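Local coordinates for uncharacterized protein (Kutzneria albida DSM 43870, PDB 5M6Q) that probably catalyses, as a microbial transglutaminase, acyl transfer from glutamine side chains of proteins to amines, a reaction that can cross-link proteins, at residues 61-66 against 157-162; 65-70 against 104-109; 126-131 against 215-220; 184-189 against 197-202. All coordinates share one frame; numbering follows the deposited sequence.

Interaction 1: 61-66 against 157-162; sequences PPLNLS and VDMSTY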
loop_
_atom_site.group_PDB
_atom_site.type_symbol
_atom_site.label_atom_id
_atom_site.label_comp_id
_atom_site.label_asym_id
_atom_site.label_seq_id
_atom_site.Cartn_x
_atom_site.Cartn_y
_atom_site.Cartn_z
ATOM N N PRO A 61 0.435 -5.568 -5.018
ATOM C CA PRO A 61 -0.009 -4.179 -4.885
ATOM C C PRO A 61 0.779 -3.280 -5.841
ATOM O O PRO A 61 2.001 -3.356 -5.884
ATOM C CB PRO A 61 0.292 -3.847 -3.413
ATOM C CG PRO A 61 0.412 -5.172 -2.732
ATOM C CD PRO A 61 1.002 -6.094 -3.766
ATOM N N PRO A 62 0.086 -2.435 -6.603
ATOM C CA PRO A 62 0.773 -1.634 -7.623
ATOM C C PRO A 62 1.612 -0.521 -7.013
ATOM O O PRO A 62 1.171 0.119 -6.059
ATOM C CB PRO A 62 -0.378 -1.058 -8.447
ATOM C CG PRO A 62 -1.496 -0.924 -7.451
ATOM C CD PRO A 62 -1.322 -2.038 -6.434
ATOM N N LEU A 63 2.801 -0.282 -7.567
ATOM C CA LEU A 63 3.750 0.641 -6.954
ATOM C C LEU A 63 3.878 1.936 -7.744
ATOM O O LEU A 63 4.767 2.740 -7.475
ATOM C CB LEU A 63 5.116 -0.033 -6.813
ATOM C CG LEU A 63 5.060 -1.319 -5.982
ATOM C CD1 LEU A 63 6.440 -1.977 -5.864
ATOM C CD2 LEU A 63 4.503 -1.044 -4.585
ATOM N N ASN A 64 2.959 2.124 -8.693
ATOM C CA ASN A 64 2.955 3.253 -9.634
ATOM C C ASN A 64 3.092 4.619 -8.979
ATOM O O ASN A 64 3.753 5.512 -9.502
ATOM C CB ASN A 64 1.643 3.272 -10.445
ATOM C CG ASN A 64 1.340 1.956 -11.109
ATOM O OD1 ASN A 64 0.237 1.421 -10.975
ATOM N ND2 ASN A 64 2.308 1.432 -11.852
ATOM N N LEU A 65 2.385 4.786 -7.869
ATOM C CA LEU A 65 2.256 6.072 -7.201
ATOM C C LEU A 65 2.836 5.949 -5.808
ATOM O O LEU A 65 2.092 5.846 -4.828
ATOM C CB LEU A 65 0.791 6.520 -7.132
ATOM C CG LEU A 65 0.019 6.778 -8.433
ATOM C CD1 LEU A 65 -1.396 7.237 -8.091
ATOM C CD2 LEU A 65 0.722 7.798 -9.375
ATOM N N SER A 66 4.167 5.957 -5.737
ATOM C CA SER A 66 4.898 5.763 -4.480
ATOM C C SER A 66 5.626 7.035 -4.085
ATOM O O SER A 66 6.236 7.683 -4.929
ATOM C CB SER A 66 5.908 4.616 -4.599
ATOM O OG SER A 66 5.256 3.374 -4.768
ATOM N N VAL A 157 8.697 8.584 -5.705
ATOM C CA VAL A 157 9.805 7.657 -5.789
ATOM C C VAL A 157 9.619 6.806 -7.031
ATOM O O VAL A 157 8.556 6.225 -7.238
ATOM C CB VAL A 157 9.907 6.791 -4.525
ATOM C CG1 VAL A 157 10.886 5.646 -4.747
ATOM C CG2 VAL A 157 10.315 7.642 -3.347
ATOM N N ASP A 158 10.651 6.764 -7.865
ATOM C CA ASP A 158 10.619 5.954 -9.064
ATOM C C ASP A 158 10.809 4.487 -8.685
ATOM O O ASP A 158 11.890 4.100 -8.266
ATOM C CB ASP A 158 11.714 6.401 -10.035
ATOM C CG ASP A 158 11.563 5.780 -11.430
ATOM O OD1 ASP A 158 10.803 4.804 -11.588
ATOM O OD2 ASP A 158 12.212 6.277 -12.375
ATOM N N MET A 159 9.780 3.669 -8.871
ATOM C CA MET A 159 9.865 2.260 -8.498
ATOM C C MET A 159 10.053 1.317 -9.687
ATOM O O MET A 159 10.009 0.099 -9.523
ATOM C CB MET A 159 8.613 1.838 -7.719
ATOM C CG MET A 159 8.472 2.483 -6.340
ATOM S SD MET A 159 9.770 2.042 -5.163
ATOM C CE MET A 159 9.496 0.283 -4.852
ATOM N N SER A 160 10.289 1.860 -10.876
ATOM C CA SER A 160 10.312 1.005 -12.064
ATOM C C SER A 160 11.472 0.004 -12.065
ATOM O O SER A 160 11.366 -1.045 -12.684
ATOM C CB SER A 160 10.358 1.853 -13.330
ATOM O OG SER A 160 11.524 2.632 -13.365
ATOM N N THR A 161 12.563 0.310 -11.366
ATOM C CA THR A 161 13.703 -0.612 -11.299
ATOM C C THR A 161 13.537 -1.702 -10.252
ATOM O O THR A 161 14.392 -2.588 -10.143
ATOM C CB THR A 161 15.023 0.104 -10.961
ATOM O OG1 THR A 161 14.868 0.826 -9.734
ATOM C CG2 THR A 161 15.448 1.040 -12.081
ATOM N N TYR A 162 12.457 -1.637 -9.474
ATOM C CA TYR A 162 12.304 -2.537 -8.342
ATOM C C TYR A 162 12.023 -3.981 -8.778
ATOM O O TYR A 162 11.160 -4.225 -9.611
ATOM C CB TYR A 162 11.198 -2.028 -7.415
ATOM C CG TYR A 162 11.048 -2.893 -6.206
ATOM C CD1 TYR A 162 12.026 -2.901 -5.210
ATOM C CD2 TYR A 162 9.956 -3.730 -6.067
ATOM C CE1 TYR A 162 11.913 -3.719 -4.108
ATOM C CE2 TYR A 162 9.824 -4.535 -4.971
ATOM C CZ TYR A 162 10.806 -4.522 -3.987
ATOM O OH TYR A 162 10.673 -5.329 -2.892
HETATM O O HOH W 1 6.015 6.184 -7.961
#
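Leu63 and Met159 both swing CG away from their own carbonyl carbons (chi1 -58° and -67°), and Met159 bends again at chi2 and chi3; this carries Leu63 CD1 to 3.9 Å from Met159 CE. The same Leu63 methyl approaches the Tyr162 ring obliquely, 3.9 Å from CD2, while the phenol oxygen of that ring bonds to Lys129. Further along, Met159 CG rests against the Ser66 hydroxyl, 3.7 Å from OG. That OG donates to Leu63 O at 2.8 Å from above the carbonyl plane, linking the two ends of the 63-66 bend, and it is also bonded to Thr218 on the neighbouring strand. With Ser66 replaced by an alanine, Leu63 O and the Thr218 hydroxyl would probably lose this partner, and a small gap is likely to open beside the Met159 chain. The backbones join where Val157 N gives a straight bond to Ser66 O, 2.7 Å long. Beside it a water accepts from Ser66 N at 2.9 Å and lies within bonding distance of Asn64 O and Val157 O, with more acceptors around it than it has protons. A bound MES molecule, probably from the crystallisation liquor, lies near Met159 and bonds to Asn64. The 157-162 loop is shaped by an Asx turn, in which Asp158 OD1 accepts from Ser160 N, and this turn overlaps a type I beta turn from Met159 to Tyr162.

Interaction 2: 65-70 against 104-109; sequences LSFGSL and KRLKNV
Leu65 presses one methyl into the bend at Lys107-Val109. Its CB sets off past that bend, and CG, set opposite the carbonyl carbon (chi1 -62°), still makes no close approach to it; the branch at CG is what delivers the contact. CD2 ends 3.4 Å from Lys107 O and 3.7 Å from Val109 CG2, with Asn108 C also close at 3.8 Å. The Leu65 and Val109 side chains cross at about a right angle, and the carbonyl under the methyl has its own polar partner in Gln156 NE2. Asn108 adopts a left-handed backbone conformation (phi 76°), which helps turn the chain round the leucine; its amide ND2 reaches back to Asn64 O. The second apolar touch is Phe67 against Leu106: CZ lies 4.0 Å from Leu106 CD1, and CE1 meets Leu106 CD2 at the same distance, the leucine coming obliquely to the ring. All of this sits beside helix 70-84, whose Val76 touches both Phe67 and Leu106 and whose Leu80 touches Leu65. Leu65 also leans on Ala112 of helix 109-112. Phe67 is tied by its backbone to Phe217 of strand 214-223, while the Leu65 and Phe67 side chains reach the 104-109 loop.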
loop_
_atom_site.group_PDB
_atom_site.type_symbol
_atom_site.label_atom_id
_atom_site.label_comp_id
_atom_site.label_asym_id
_atom_site.label_seq_id
_atom_site.Cartn_x
_atom_site.Cartn_y
_atom_site.Cartn_z
ATOM N N LEU A 65 2.385 4.786 -7.869
ATOM C CA LEU A 65 2.256 6.072 -7.201
ATOM C C LEU A 65 2.836 5.949 -5.808
ATOM O O LEU A 65 2.092 5.846 -4.828
ATOM C CB LEU A 65 0.791 6.520 -7.132
ATOM C CG LEU A 65 0.019 6.778 -8.433
ATOM C CD1 LEU A 65 -1.396 7.237 -8.091
ATOM C CD2 LEU A 65 0.722 7.798 -9.375
ATOM N N SER A 66 4.167 5.957 -5.737
ATOM C CA SER A 66 4.898 5.763 -4.480
ATOM C C SER A 66 5.626 7.035 -4.085
ATOM O O SER A 66 6.236 7.683 -4.929
ATOM C CB SER A 66 5.908 4.616 -4.599
ATOM O OG SER A 66 5.256 3.374 -4.768
ATOM N N PHE A 67 5.619 7.354 -2.793
ATOM C CA PHE A 67 6.175 8.625 -2.329
ATOM C C PHE A 67 7.045 8.463 -1.074
ATOM O O PHE A 67 6.854 7.535 -0.295
ATOM C CB PHE A 67 5.026 9.618 -2.081
ATOM C CG PHE A 67 4.104 9.749 -3.249
ATOM C CD1 PHE A 67 4.445 10.553 -4.329
ATOM C CD2 PHE A 67 2.917 9.048 -3.301
ATOM C CE1 PHE A 67 3.607 10.667 -5.418
ATOM C CE2 PHE A 67 2.082 9.153 -4.397
ATOM C CZ PHE A 67 2.424 9.962 -5.451
ATOM N N GLY A 68 8.002 9.376 -0.900
ATOM C CA GLY A 68 8.920 9.340 0.225
ATOM C C GLY A 68 8.263 9.653 1.564
ATOM O O GLY A 68 8.761 9.250 2.613
ATOM N N SER A 69 7.143 10.362 1.551
ATOM C CA SER A 69 6.498 10.690 2.822
ATOM C C SER A 69 4.995 10.422 2.822
ATOM O O SER A 69 4.325 10.537 1.798
ATOM C CB SER A 69 6.767 12.151 3.192
ATOM O OG SER A 69 5.930 13.020 2.460
ATOM N N LEU A 70 4.479 10.045 3.987
ATOM C CA LEU A 70 3.058 9.792 4.170
ATOM C C LEU A 70 2.205 11.009 3.795
ATOM O O LEU A 70 1.160 10.860 3.171
ATOM C CB LEU A 70 2.779 9.375 5.617
ATOM C CG LEU A 70 1.310 9.149 5.962
ATOM C CD1 LEU A 70 0.705 8.050 5.074
ATOM C CD2 LEU A 70 1.132 8.838 7.462
ATOM N N LYS A 104 -0.850 16.540 -11.917
ATOM C CA LYS A 104 -0.298 16.750 -13.257
ATOM C C LYS A 104 1.223 16.701 -13.281
ATOM O O LYS A 104 1.812 16.485 -14.331
ATOM C CB LYS A 104 -0.781 18.084 -13.845
ATOM C CG LYS A 104 -0.185 19.318 -13.210
ATOM C CD LYS A 104 -0.788 20.589 -13.811
ATOM C CE LYS A 104 -0.095 21.827 -13.277
ATOM N NZ LYS A 104 -0.669 23.095 -13.830
ATOM N N ARG A 105 1.870 16.884 -12.132
ATOM C CA ARG A 105 3.326 16.810 -12.101
ATOM C C ARG A 105 3.842 15.401 -11.865
ATOM O O ARG A 105 5.040 15.185 -11.863
ATOM C CB ARG A 105 3.886 17.722 -11.023
ATOM C CG ARG A 105 3.378 19.139 -11.102
ATOM C CD ARG A 105 3.142 19.662 -9.723
ATOM N NE ARG A 105 4.337 20.205 -9.098
ATOM C CZ ARG A 105 4.531 20.211 -7.781
ATOM N NH1 ARG A 105 5.630 20.752 -7.273
ATOM N NH2 ARG A 105 3.625 19.669 -6.968
ATOM N N LEU A 106 2.943 14.449 -11.653
ATOM C CA LEU A 106 3.340 13.094 -11.267
ATOM C C LEU A 106 3.491 12.129 -12.439
ATOM O O LEU A 106 2.907 12.339 -13.492
ATOM C CB LEU A 106 2.318 12.515 -10.300
ATOM C CG LEU A 106 2.144 13.295 -8.998
ATOM C CD1 LEU A 106 1.142 12.589 -8.112
ATOM C CD2 LEU A 106 3.478 13.426 -8.316
ATOM N N LYS A 107 4.248 11.053 -12.234
ATOM C CA LYS A 107 4.302 9.971 -13.207
ATOM C C LYS A 107 3.305 8.879 -12.838
ATOM O O LYS A 107 3.025 8.677 -11.655
ATOM C CB LYS A 107 5.720 9.411 -13.292
ATOM C CG LYS A 107 6.727 10.507 -13.644
ATOM C CD LYS A 107 7.986 9.949 -14.287
ATOM C CE LYS A 107 8.629 10.959 -15.259
ATOM N NZ LYS A 107 9.009 12.227 -14.579
ATOM N N ASN A 108 2.736 8.225 -13.854
ATOM C CA ASN A 108 1.947 6.985 -13.696
ATOM C C ASN A 108 0.540 7.154 -13.156
ATOM O O ASN A 108 -0.082 6.172 -12.779
ATOM C CB ASN A 108 2.670 5.992 -12.781
ATOM C CG ASN A 108 4.129 5.843 -13.130
ATOM O OD1 ASN A 108 4.478 5.712 -14.297
ATOM N ND2 ASN A 108 4.996 5.876 -12.112
ATOM N N VAL A 109 0.032 8.378 -13.112
ATOM C CA VAL A 109 -1.295 8.616 -12.558
ATOM C C VAL A 109 -2.374 8.028 -13.459
ATOM O O VAL A 109 -3.351 7.456 -12.982
ATOM C CB VAL A 109 -1.537 10.119 -12.331
ATOM C CG1 VAL A 109 -2.917 10.337 -11.725
ATOM C CG2 VAL A 109 -0.438 10.692 -11.433
#

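Interaction 3: 126-131 against 215-220; sequences IFSKRF and QVFTVA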
loop_
_atom_site.group_PDB
_atom_site.type_symbol
_atom_site.label_atom_id
_atom_site.label_comp_id
_atom_site.label_asym_id
_atom_site.label_seq_id
_atom_site.Cartn_x
_atom_site.Cartn_y
_atom_site.Cartn_z
ATOM N N ILE A 126 -4.052 3.854 0.801
ATOM C CA ILE A 126 -2.619 3.994 1.063
ATOM C C ILE A 126 -2.087 2.726 1.703
ATOM O O ILE A 126 -2.748 2.098 2.537
ATOM C CB ILE A 126 -2.315 5.214 1.957
ATOM C CG1 ILE A 126 -2.652 6.507 1.223
ATOM C CG2 ILE A 126 -0.838 5.237 2.436
ATOM C CD1 ILE A 126 -2.427 7.743 2.061
ATOM N N PHE A 127 -0.896 2.335 1.288
ATOM C CA PHE A 127 -0.150 1.346 2.033
ATOM C C PHE A 127 1.295 1.782 2.004
ATOM O O PHE A 127 1.680 2.592 1.173
ATOM C CB PHE A 127 -0.345 -0.059 1.455
ATOM C CG PHE A 127 0.093 -0.195 0.036
ATOM C CD1 PHE A 127 1.404 -0.524 -0.271
ATOM C CD2 PHE A 127 -0.811 -0.021 -1.001
ATOM C CE1 PHE A 127 1.816 -0.660 -1.596
ATOM C CE2 PHE A 127 -0.405 -0.145 -2.324
ATOM C CZ PHE A 127 0.908 -0.477 -2.615
ATOM N N SER A 128 2.092 1.247 2.919
ATOM C CA SER A 128 3.494 1.581 3.003
ATOM C C SER A 128 4.320 0.347 2.772
ATOM O O SER A 128 4.084 -0.701 3.381
ATOM C CB SER A 128 3.842 2.172 4.365
ATOM O OG SER A 128 5.223 2.477 4.396
ATOM N N LYS A 129 5.311 0.480 1.910
ATOM C CA LYS A 129 6.159 -0.635 1.578
ATOM C C LYS A 129 7.584 -0.362 2.022
ATOM O O LYS A 129 8.139 0.705 1.766
ATOM C CB LYS A 129 6.111 -0.913 0.069
ATOM C CG LYS A 129 7.049 -2.003 -0.393
ATOM C CD LYS A 129 7.160 -1.974 -1.935
ATOM C CE LYS A 129 8.184 -2.958 -2.442
ATOM N NZ LYS A 129 7.874 -4.375 -2.036
ATOM N N ARG A 130 8.169 -1.345 2.688
ATOM C CA ARG A 130 9.559 -1.290 3.082
ATOM C C ARG A 130 10.328 -2.321 2.264
ATOM O O ARG A 130 9.854 -3.443 2.039
ATOM C CB ARG A 130 9.716 -1.559 4.582
ATOM C CG ARG A 130 8.858 -0.655 5.476
ATOM C CD ARG A 130 9.215 -0.809 6.957
ATOM N NE ARG A 130 10.625 -0.512 7.233
ATOM C CZ ARG A 130 11.198 -0.607 8.433
ATOM N NH1 ARG A 130 10.482 -0.970 9.494
ATOM N NH2 ARG A 130 12.487 -0.331 8.579
ATOM N N PHE A 131 11.507 -1.939 1.813
ATOM C CA PHE A 131 12.272 -2.790 0.917
ATOM C C PHE A 131 13.760 -2.457 0.970
ATOM O O PHE A 131 14.193 -1.568 1.707
ATOM C CB PHE A 131 11.730 -2.666 -0.518
ATOM C CG PHE A 131 11.825 -1.271 -1.103
ATOM C CD1 PHE A 131 10.897 -0.290 -0.766
ATOM C CD2 PHE A 131 12.823 -0.957 -2.022
ATOM C CE1 PHE A 131 10.964 0.979 -1.320
ATOM C CE2 PHE A 131 12.901 0.326 -2.589
ATOM C CZ PHE A 131 11.973 1.294 -2.234
ATOM N N GLN A 215 11.657 3.012 2.537
ATOM C CA GLN A 215 10.241 2.955 2.835
ATOM C C GLN A 215 9.534 3.974 1.963
ATOM O O GLN A 215 9.985 5.111 1.850
ATOM C CB GLN A 215 9.975 3.231 4.319
ATOM C CG GLN A 215 8.494 3.172 4.679
ATOM C CD GLN A 215 8.264 3.133 6.182
ATOM O OE1 GLN A 215 9.209 3.037 6.954
ATOM N NE2 GLN A 215 7.007 3.200 6.600
ATOM N N VAL A 216 8.444 3.552 1.328
ATOM C CA VAL A 216 7.609 4.436 0.522
ATOM C C VAL A 216 6.163 4.374 0.995
ATOM O O VAL A 216 5.744 3.418 1.628
ATOM C CB VAL A 216 7.672 4.082 -0.989
ATOM C CG1 VAL A 216 9.080 4.286 -1.543
ATOM C CG2 VAL A 216 7.196 2.661 -1.223
ATOM N N PHE A 217 5.406 5.413 0.665
ATOM C CA PHE A 217 3.994 5.450 0.936
ATOM C C PHE A 217 3.299 5.542 -0.410
ATOM O O PHE A 217 3.557 6.452 -1.198
ATOM C CB PHE A 217 3.651 6.628 1.846
ATOM C CG PHE A 217 4.299 6.534 3.190
ATOM C CD1 PHE A 217 3.649 5.901 4.237
ATOM C CD2 PHE A 217 5.577 7.017 3.388
ATOM C CE1 PHE A 217 4.252 5.794 5.463
ATOM C CE2 PHE A 217 6.184 6.909 4.615
ATOM C CZ PHE A 217 5.525 6.297 5.648
ATOM N N THR A 218 2.410 4.594 -0.647
ATOM C CA THR A 218 1.923 4.312 -1.984
ATOM C C THR A 218 0.430 4.472 -2.032
ATOM O O THR A 218 -0.285 4.060 -1.122
ATOM C CB THR A 218 2.322 2.885 -2.422
ATOM O OG1 THR A 218 3.747 2.778 -2.388
ATOM C CG2 THR A 218 1.811 2.566 -3.833
ATOM N N VAL A 219 -0.032 5.104 -3.095
ATOM C CA VAL A 219 -1.448 5.321 -3.303
ATOM C C VAL A 219 -1.897 4.400 -4.408
ATOM O O VAL A 219 -1.250 4.322 -5.451
ATOM C CB VAL A 219 -1.737 6.790 -3.655
ATOM C CG1 VAL A 219 -3.238 7.012 -3.779
ATOM C CG2 VAL A 219 -1.128 7.713 -2.629
ATOM N N ALA A 220 -3.000 3.702 -4.186
ATOM C CA ALA A 220 -3.549 2.806 -5.194
ATOM C C ALA A 220 -5.060 2.812 -5.085
ATOM O O ALA A 220 -5.619 3.116 -4.024
ATOM C CB ALA A 220 -3.004 1.379 -5.022
#
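Thr218 lies over one face of the Phe127 ring, its CB 3.9 Å from the centroid in a CH-pi contact, while Ala220 CB stands at the ring edge, 4.0 Å from CE2. The ring gets there because Phe127 CG sits between its backbone N and carbonyl carbon (chi1 60°), which folds the ring over toward the partner strand. Phe131 has the same first torsion but offers an edge instead: its CE1 meets Val216 CG1 at 3.8 Å in the ring plane. On the other side of the sheet the Phe217 ring carries the Ser128 hydroxyl over one face, OG being 3.6 Å from CE1, and the Gln215 amide lies nearly parallel to the Arg130 guanidinium, their planes 19° apart. These are adjacent antiparallel strands inside the seven-stranded sheet of this transglutaminase, with Phe127-Thr218 and Lys129-Val216 as the hydrogen-bonded pairs. Ser128 OG adds a side-chain link: it accepts from Gln215 NE2 at 2.9 Å and donates to Val216 O at 3.0 Å. Val216 O is thereby gripped twice, since Lys129 N reaches it from the opposite face of its carbonyl plane. The charged ends find partners beyond the two strands: Lys129 NZ bonds to the hydroxyls of Tyr175 and Tyr162, and Arg130 NH1 to the backbone oxygens of Tyr205 and Arg207.

Interaction 4: 184-189 against 197-202; sequences TWWHAN and VYQSTL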
loop_
_atom_site.group_PDB
_atom_site.type_symbol
_atom_site.label_atom_id
_atom_site.label_comp_id
_atom_site.label_asym_id
_atom_site.label_seq_id
_atom_site.Cartn_x
_atom_site.Cartn_y
_atom_site.Cartn_z
ATOM N N THR A 184 -3.763 3.132 12.184
ATOM C CA THR A 184 -2.826 2.028 12.382
ATOM C C THR A 184 -2.441 1.404 11.052
ATOM O O THR A 184 -3.075 1.649 10.029
ATOM C CB THR A 184 -3.392 0.923 13.289
ATOM O OG1 THR A 184 -4.658 0.476 12.782
ATOM C CG2 THR A 184 -3.579 1.444 14.714
ATOM N N TRP A 185 -1.407 0.580 11.103
ATOM C CA TRP A 185 -0.804 -0.006 9.935
ATOM C C TRP A 185 -0.859 -1.523 10.072
ATOM O O TRP A 185 -0.359 -2.081 11.046
ATOM C CB TRP A 185 0.628 0.515 9.781
ATOM C CG TRP A 185 0.574 1.969 9.461
ATOM C CD1 TRP A 185 0.388 2.998 10.343
ATOM C CD2 TRP A 185 0.600 2.561 8.150
ATOM N NE1 TRP A 185 0.331 4.196 9.663
ATOM C CE2 TRP A 185 0.465 3.956 8.318
ATOM C CE3 TRP A 185 0.744 2.047 6.856
ATOM C CZ2 TRP A 185 0.468 4.845 7.237
ATOM C CZ3 TRP A 185 0.758 2.928 5.787
ATOM C CH2 TRP A 185 0.617 4.313 5.982
ATOM N N TRP A 186 -1.523 -2.169 9.116
ATOM C CA TRP A 186 -1.768 -3.603 9.184
ATOM C C TRP A 186 -0.777 -4.368 8.342
ATOM O O TRP A 186 -0.657 -4.136 7.141
ATOM C CB TRP A 186 -3.195 -3.904 8.736
ATOM C CG TRP A 186 -4.197 -3.369 9.703
ATOM C CD1 TRP A 186 -4.605 -2.075 9.823
ATOM C CD2 TRP A 186 -4.897 -4.110 10.717
ATOM N NE1 TRP A 186 -5.531 -1.966 10.844
ATOM C CE2 TRP A 186 -5.726 -3.199 11.406
ATOM C CE3 TRP A 186 -4.893 -5.451 11.113
ATOM C CZ2 TRP A 186 -6.557 -3.588 12.459
ATOM C CZ3 TRP A 186 -5.724 -5.836 12.156
ATOM C CH2 TRP A 186 -6.545 -4.911 12.813
ATOM N N HIS A 187 -0.047 -5.271 8.977
ATOM C CA HIS A 187 0.924 -6.055 8.253
ATOM C C HIS A 187 0.946 -7.458 8.841
ATOM O O HIS A 187 -0.008 -7.868 9.488
ATOM C CB HIS A 187 2.323 -5.391 8.262
ATOM C CG HIS A 187 2.840 -5.004 9.618
ATOM N ND1 HIS A 187 4.127 -5.283 10.021
ATOM C CD2 HIS A 187 2.275 -4.308 10.632
ATOM C CE1 HIS A 187 4.324 -4.807 11.235
ATOM N NE2 HIS A 187 3.218 -4.206 11.629
ATOM N N ALA A 188 2.002 -8.209 8.575
ATOM C CA ALA A 188 2.067 -9.599 9.031
ATOM C C ALA A 188 3.523 -10.038 9.053
ATOM O O ALA A 188 4.399 -9.307 8.582
ATOM C CB ALA A 188 1.214 -10.532 8.133
ATOM N N ASN A 189 3.794 -11.212 9.614
ATOM C CA ASN A 189 5.179 -11.652 9.736
ATOM C C ASN A 189 5.677 -12.325 8.458
ATOM O O ASN A 189 6.742 -11.981 7.957
ATOM C CB ASN A 189 5.365 -12.573 10.949
ATOM C CG ASN A 189 4.433 -13.775 10.952
ATOM O OD1 ASN A 189 3.467 -13.864 10.185
ATOM N ND2 ASN A 189 4.724 -14.713 11.838
ATOM N N VAL A 197 -1.035 -11.676 11.950
ATOM C CA VAL A 197 -1.339 -10.318 11.506
ATOM C C VAL A 197 -0.992 -9.305 12.590
ATOM O O VAL A 197 -1.205 -9.552 13.787
ATOM C CB VAL A 197 -2.817 -10.224 11.060
ATOM C CG1 VAL A 197 -3.311 -8.779 10.984
ATOM C CG2 VAL A 197 -2.963 -10.886 9.712
ATOM N N TYR A 198 -0.404 -8.184 12.177
ATOM C CA TYR A 198 -0.036 -7.125 13.111
ATOM C C TYR A 198 -0.803 -5.851 12.831
ATOM O O TYR A 198 -1.021 -5.483 11.685
ATOM C CB TYR A 198 1.457 -6.797 13.028
ATOM C CG TYR A 198 2.375 -7.951 13.272
ATOM C CD1 TYR A 198 2.214 -8.786 14.383
ATOM C CD2 TYR A 198 3.432 -8.204 12.405
ATOM C CE1 TYR A 198 3.082 -9.849 14.608
ATOM C CE2 TYR A 198 4.301 -9.256 12.622
ATOM C CZ TYR A 198 4.121 -10.074 13.722
ATOM O OH TYR A 198 4.999 -11.110 13.920
ATOM N N GLN A 199 -1.164 -5.158 13.891
ATOM C CA GLN A 199 -1.776 -3.849 13.794
ATOM C C GLN A 199 -0.847 -2.919 14.555
ATOM O O GLN A 199 -0.778 -2.983 15.795
ATOM C CB GLN A 199 -3.195 -3.863 14.377
ATOM C CG GLN A 199 -3.875 -2.502 14.417
ATOM C CD GLN A 199 -5.135 -2.511 15.269
ATOM O OE1 GLN A 199 -5.430 -3.499 15.948
ATOM N NE2 GLN A 199 -5.887 -1.409 15.236
ATOM N N SER A 200 -0.103 -2.090 13.827
ATOM C CA SER A 200 0.966 -1.297 14.443
ATOM C C SER A 200 0.772 0.202 14.346
ATOM O O SER A 200 0.063 0.698 13.464
ATOM C CB SER A 200 2.310 -1.651 13.813
ATOM O OG SER A 200 2.604 -3.015 14.027
ATOM N N THR A 201 1.408 0.928 15.255
ATOM C CA THR A 201 1.593 2.349 15.025
ATOM C C THR A 201 2.530 2.499 13.834
ATOM O O THR A 201 3.313 1.594 13.535
ATOM C CB THR A 201 2.218 3.068 16.215
ATOM O OG1 THR A 201 3.553 2.597 16.364
ATOM C CG2 THR A 201 1.437 2.823 17.508
ATOM N N LEU A 202 2.479 3.653 13.174
ATOM C CA LEU A 202 3.402 3.941 12.088
ATOM C C LEU A 202 4.848 3.881 12.552
ATOM O O LEU A 202 5.695 3.329 11.861
ATOM C CB LEU A 202 3.111 5.315 11.477
ATOM C CG LEU A 202 4.100 5.678 10.365
ATOM C CD1 LEU A 202 3.994 4.698 9.200
ATOM C CD2 LEU A 202 3.928 7.123 9.899
#
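Trp186 and Gln199 pack closely: the two side chains run together, Gln199 CB sits 3.7 Å above the centre of the six-membered ring, and the amide lies 18° from the indole plane with CD 3.3 Å from Trp186 CZ2. Gln199 NE2 bonds only weakly to Thr184 OG1, its stronger partner being Pro5 O. Val197 CG1 closes on the edge of that indole, 3.7 Å from CE3. Replacing Trp186 with an alanine would probably strip the Gln199 chain of its flat support and leave Asp179, which binds the indole NH, without that donor. His187 is held closely too: its NE2 shares a nearly straight 2.7 Å hydrogen bond with Ser200 OG at the ring edge, while Tyr198 CB covers one face. The tyrosine ring then turns an edge toward the imidazole, their planes at 61°. On the partly exposed side the contact is looser, Tyr198 OH merely resting 3.3 Å from Asn189 CB near a bound MES. At the other end, partly exposed Leu202 makes a CH-pi contact, CD1 lying 3.9 Å from the centre of the Trp185 five-membered ring. The whole is an antiparallel beta hairpin, and His187 ND1 also bonds to Asp174 on the next strand, a pairing that recalls the histidine-aspartate couple of microbial transglutaminases.

Interactions 3 and 4 join neighbouring strands of one antiparallel sheet through regular backbone bonds, whereas interactions 1 and 2 secure loops beside its short edge strand. The strand pair 126-131/215-220 is nearest the middle of the chain and almost wholly buried; interaction 4 is mostly buried but farther out, with Tyr198, Asn189 and Leu202 partly exposed. Interaction 1 is buried too but relies on a single direct backbone bond, a water and apolar contacts, and interaction 2, partly buried, on apolar packing alone. Interactions 1 and 2 share Leu65 and Ser66, and Leu65 O and Phe67 O extend the backbone bonding to Val219 and Phe217 of interaction 3. On one face of the sheet, Trp185 packs on Ile126, Ser128, Phe217 and Leu70.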